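Protein CLPV1 (Pseudomonas aeruginosa, PDB 4UQW) is a type VI secretion ATPase of the Clp family whose N domain probably takes part in recognising the contractile sheath that the ATPase disassembles. Local coordinates at residues L119-G122 and I123-P127; V145-L148 and T149-D153. All coordinates share one frame; numbering follows the deposited sequence. Where two conformers were deposited one is given.

Contact 1. Residues L119-G122 and I123-P127; sequences LVIG and ILKTP
T126 closes the C-terminal end of helix 116-124 by turning its hydroxyl back onto the last turn. OG1 of T126 donates to the carbonyl O of G122 over 2.9 Å, and it approaches nearly in line with that C=O bond. With chi1 at -54°, OG1 stands beside the backbone N of T126 and opposite its carbonyl carbon, which aims it back at the helix end.

The turns before it are regular alpha-helix. I123 N donates to L119 O at 2.9 Å with a nearly straight N-H...O angle of 166°. L124 N donates to V120 O in the same way. K125 N still reaches I121 O at 3.0 Å, but the angle at its hydrogen falls to 145° as the chain leaves the helix.

The tight part is the apolar side. V120 and L124 lie side by side and point the same way, with CG1 of V120 3.9 Å from CD1 of L124. CG1 of I123 sits 3.2 Å from L119 O, so its branch lies against the backbone of the preceding turn. The residues from L119 to L124 are all buried.

The solvent side is looser, at K125. It rests CG 3.3 Å from I121 O, then bends at chi2 and chi3 and carries its amino group away from the helix. T126 stands at the boundary, partly exposed and touching E96 and R100. It holds the N-cap position of helix 127-136, but its side chain makes no capping bond there.

Helix 116-124 is packed on several sides. V120 and I121 meet L148 of helix 145-150, and I121 also touches Y104 of helix 92-108. I123 and L124 lean on helix 127-136 through L133.

Contact 2. Residues V145-L148 and T149-D153; sequences VEAL and TERFD
V145 O is gripped twice by T149, through its backbone N at 2.9 Å and its hydroxyl OG1 at 3.1 Å. The two donors come from opposite faces of the carbonyl plane. This is a threonine side chain bonded back to the carbonyl four residues earlier, within the short helix 145-150. A chi1 of 58° sets OG1 between the backbone N and the carbonyl carbon, on the side of the preceding turn. CG2 of T149 meets CG2 of V145 at 4.0 Å, where the two side chains cross obliquely.

The next bond is still regular, with E150 N donating to E146 O at 3.1 Å. The helix ends at R151. R151 N donates to A147 O at 2.8 Å, but its N-H...O angle is only 135°. R151 leaves helical backbone angles and takes the N-cap position of helix 152-156, so the chain kinks between two short helices. Its bent side chain brings NH2 to 3.7 Å from CB of A147.

The carboxylates of E146 and E150 lie near each other on the exposed side without touching. Their like charges may disfavour a closer approach.

F152 begins the next helix on the buried side, where its ring meets those of F109 and Y118. L148 O lies in the plane of the F152 ring, at its edge, 3.6 Å from CD1.

How the contacts relate
Contact 1 comes first along the chain and contact 2 follows after helix 127-136. Their centres are about 12 Å apart, and their apolar side chains meet directly. I121 of contact 1 spans much of the interface: its CG2 meets CG2 of T149 at 3.8 Å, and its CD1 meets CD1 of F152, also at 3.8 Å. In one of its two conformers L148 brings CD2 to 3.6 Å from CG1 of V120. Both contacts thus share one apolar seam. Contact 1 is the more buried; its centre lies about 10 Å from the centre of the chain, that of contact 2 about 17 Å. The benzamidine pocket of R8, F12, Y20 and L90 includes no residue of either contact.

Contact 1. Residues L119-G122 and I123-P127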
loop_
_atom_site.group_PDB
_atom_site.type_symbol
_atom_site.label_atom_id
_atom_site.label_comp_id
_atom_site.label_asym_id
_atom_site.label_seq_id
_atom_site.Cartn_x
_atom_site.Cartn_y
_atom_site.Cartn_z
ATOM N N LEU A 119 -1.980 4.976 -3.905
ATOM C CA LEU A 119 -2.262 3.571 -3.637
ATOM C C LEU A 119 -3.488 3.424 -2.735
ATOM O O LEU A 119 -4.346 2.580 -2.989
ATOM C CB LEU A 119 -1.100 2.847 -2.939
ATOM C CG LEU A 119 0.217 2.853 -3.690
ATOM C CD1 LEU A 119 1.330 2.351 -2.739
ATOM C CD2 LEU A 119 0.153 1.897 -4.901
ATOM N N VAL A 120 -3.602 4.275 -1.717
ATOM C CA VAL A 120 -4.779 4.192 -0.854
ATOM C C VAL A 120 -6.057 4.485 -1.640
ATOM O O VAL A 120 -7.035 3.747 -1.504
ATOM C CB VAL A 120 -4.618 5.190 0.318
ATOM C CG1 VAL A 120 -5.891 5.234 1.176
ATOM C CG2 VAL A 120 -3.465 4.719 1.210
ATOM N N ILE A 121 -6.075 5.534 -2.482
ATOM C CA ILE A 121 -7.260 5.846 -3.244
ATOM C C ILE A 121 -7.595 4.696 -4.183
ATOM O O ILE A 121 -8.766 4.277 -4.265
ATOM C CB ILE A 121 -7.055 7.136 -4.060
ATOM C CG1 ILE A 121 -7.048 8.327 -3.089
ATOM C CG2 ILE A 121 -8.160 7.304 -5.132
ATOM C CD1 ILE A 121 -6.494 9.620 -3.748
ATOM N N GLY A 122 -6.603 4.150 -4.878
ATOM C CA GLY A 122 -6.897 3.084 -5.834
ATOM C C GLY A 122 -7.483 1.850 -5.116
ATOM O O GLY A 122 -8.396 1.168 -5.626
ATOM N N ILE A 123 -6.923 1.528 -3.949
ATOM C CA ILE A 123 -7.482 0.435 -3.146
ATOM C C ILE A 123 -8.928 0.699 -2.723
ATOM O O ILE A 123 -9.785 -0.170 -2.824
ATOM C CB ILE A 123 -6.536 0.200 -1.913
ATOM C CG1 ILE A 123 -5.230 -0.480 -2.355
ATOM C CG2 ILE A 123 -7.231 -0.651 -0.797
ATOM C CD1 ILE A 123 -4.082 -0.428 -1.271
ATOM N N LEU A 124 -9.198 1.903 -2.231
ATOM C CA LEU A 124 -10.556 2.183 -1.765
ATOM C C LEU A 124 -11.580 2.144 -2.875
ATOM O O LEU A 124 -12.761 1.835 -2.638
ATOM C CB LEU A 124 -10.636 3.559 -1.058
ATOM C CG LEU A 124 -9.837 3.645 0.252
ATOM C CD1 LEU A 124 -9.757 5.101 0.747
ATOM C CD2 LEU A 124 -10.424 2.690 1.309
ATOM N N LYS A 125 -11.149 2.439 -4.095
ATOM C CA LYS A 125 -12.051 2.422 -5.243
ATOM C C LYS A 125 -12.254 1.077 -5.895
ATOM O O LYS A 125 -13.018 0.983 -6.857
ATOM C CB LYS A 125 -11.545 3.395 -6.286
ATOM C CG LYS A 125 -11.601 4.842 -5.872
ATOM C CD LYS A 125 -13.036 5.363 -5.721
ATOM C CE LYS A 125 -13.763 5.502 -7.079
ATOM N NZ LYS A 125 -15.141 6.097 -6.842
ATOM N N THR A 126 -11.618 0.033 -5.382
ATOM C CA THR A 126 -11.726 -1.304 -5.971
ATOM C C THR A 126 -12.296 -2.218 -4.883
ATOM O O THR A 126 -11.582 -2.455 -3.945
ATOM C CB THR A 126 -10.353 -1.799 -6.400
ATOM O OG1 THR A 126 -9.736 -0.816 -7.270
ATOM C CG2 THR A 126 -10.442 -3.190 -7.108
ATOM N N PRO A 127 -13.513 -2.731 -5.028
ATOM C CA PRO A 127 -14.104 -3.422 -3.870
ATOM C C PRO A 127 -13.297 -4.583 -3.291
ATOM O O PRO A 127 -13.214 -4.713 -2.050
ATOM C CB PRO A 127 -15.425 -3.912 -4.436
ATOM C CG PRO A 127 -15.788 -2.799 -5.416
ATOM C CD PRO A 127 -14.495 -2.399 -6.069
#

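Contact 2. Residues V145-L148 and T149-D153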
loop_
_atom_site.group_PDB
_atom_site.type_symbol
_atom_site.label_atom_id
_atom_site.label_comp_id
_atom_site.label_asym_id
_atom_site.label_seq_id
_atom_site.Cartn_x
_atom_site.Cartn_y
_atom_site.Cartn_z
ATOM N N VAL A 145 -13.098 7.766 0.824
ATOM C CA VAL A 145 -12.383 8.083 -0.417
ATOM C C VAL A 145 -12.849 9.404 -1.043
ATOM O O VAL A 145 -12.067 10.051 -1.744
ATOM C CB VAL A 145 -12.485 6.889 -1.423
ATOM C CG1 VAL A 145 -13.897 6.741 -2.004
ATOM C CG2 VAL A 145 -11.455 7.049 -2.589
ATOM N N GLU A 146 -14.100 9.820 -0.829
ATOM C CA GLU A 146 -14.552 11.081 -1.380
ATOM C C GLU A 146 -13.787 12.257 -0.785
ATOM O O GLU A 146 -13.457 13.232 -1.486
ATOM C CB GLU A 146 -16.067 11.268 -1.113
ATOM C CG GLU A 146 -16.980 10.168 -1.647
ATOM C CD GLU A 146 -16.768 9.865 -3.123
ATOM O OE1 GLU A 146 -16.475 10.810 -3.893
ATOM O OE2 GLU A 146 -16.901 8.676 -3.510
ATOM N N ALA A 147 -13.450 12.151 0.500
ATOM C CA ALA A 147 -12.696 13.195 1.183
ATOM C C ALA A 147 -11.256 13.163 0.714
ATOM O O ALA A 147 -10.616 14.187 0.465
ATOM C CB ALA A 147 -12.777 13.006 2.699
ATOM N N LEU A 148 -10.713 11.959 0.589
ATOM C CA LEU A 148 -9.338 11.821 0.207
ATOM C C LEU A 148 -9.072 12.305 -1.233
ATOM O O LEU A 148 -8.011 12.846 -1.503
ATOM C CB LEU A 148 -8.930 10.343 0.388
ATOM C CG LEU A 148 -7.473 9.974 0.279
ATOM C CD1 LEU A 148 -6.624 10.842 1.199
ATOM C CD2 LEU A 148 -7.344 8.473 0.645
ATOM N N THR A 149 -10.021 12.103 -2.151
ATOM C CA THR A 149 -9.814 12.585 -3.511
ATOM C C THR A 149 -10.062 14.103 -3.589
ATOM O O THR A 149 -9.323 14.822 -4.257
ATOM C CB THR A 149 -10.715 11.846 -4.537
ATOM O OG1 THR A 149 -12.109 11.990 -4.177
ATOM C CG2 THR A 149 -10.340 10.358 -4.602
ATOM N N GLU A 150 -11.084 14.609 -2.921
ATOM C CA GLU A 150 -11.370 16.028 -3.052
ATOM C C GLU A 150 -10.428 16.906 -2.250
ATOM O O GLU A 150 -10.249 18.093 -2.578
ATOM C CB GLU A 150 -12.817 16.256 -2.641
ATOM C CG GLU A 150 -13.777 15.571 -3.592
ATOM C CD GLU A 150 -14.320 16.528 -4.651
ATOM O OE1 GLU A 150 -14.461 17.740 -4.347
ATOM O OE2 GLU A 150 -14.589 16.073 -5.787
ATOM N N ARG A 151 -9.860 16.350 -1.179
ATOM C CA ARG A 151 -9.095 17.137 -0.207
ATOM C C ARG A 151 -7.697 16.496 -0.004
ATOM O O ARG A 151 -7.148 16.542 1.087
ATOM C CB ARG A 151 -9.864 17.243 1.126
ATOM C CG ARG A 151 -11.186 18.041 0.902
ATOM C CD ARG A 151 -11.930 18.441 2.182
ATOM N NE ARG A 151 -12.404 17.283 2.919
ATOM C CZ ARG A 151 -12.266 17.127 4.235
ATOM N NH1 ARG A 151 -11.678 18.079 4.961
ATOM N NH2 ARG A 151 -12.720 16.024 4.832
ATOM N N PHE A 152 -7.181 15.926 -1.089
ATOM C CA PHE A 152 -5.938 15.141 -1.007
ATOM C C PHE A 152 -4.810 15.936 -0.326
ATOM O O PHE A 152 -4.105 15.413 0.572
ATOM C CB PHE A 152 -5.511 14.712 -2.412
ATOM C CG PHE A 152 -4.337 13.759 -2.400
ATOM C CD1 PHE A 152 -4.506 12.395 -2.108
ATOM C CD2 PHE A 152 -3.050 14.244 -2.631
ATOM C CE1 PHE A 152 -3.383 11.498 -2.079
ATOM C CE2 PHE A 152 -1.933 13.387 -2.586
ATOM C CZ PHE A 152 -2.080 12.024 -2.313
ATOM N N ASP A 153 -4.595 17.174 -0.755
ATOM C CA ASP A 153 -3.476 17.935 -0.181
ATOM C C ASP A 153 -3.659 18.173 1.295
ATOM O O ASP A 153 -2.674 18.181 2.058
ATOM C CB ASP A 153 -3.315 19.288 -0.907
ATOM C CG ASP A 153 -2.717 19.119 -2.300
ATOM O OD1 ASP A 153 -2.552 17.973 -2.796
ATOM O OD2 ASP A 153 -2.396 20.153 -2.925
#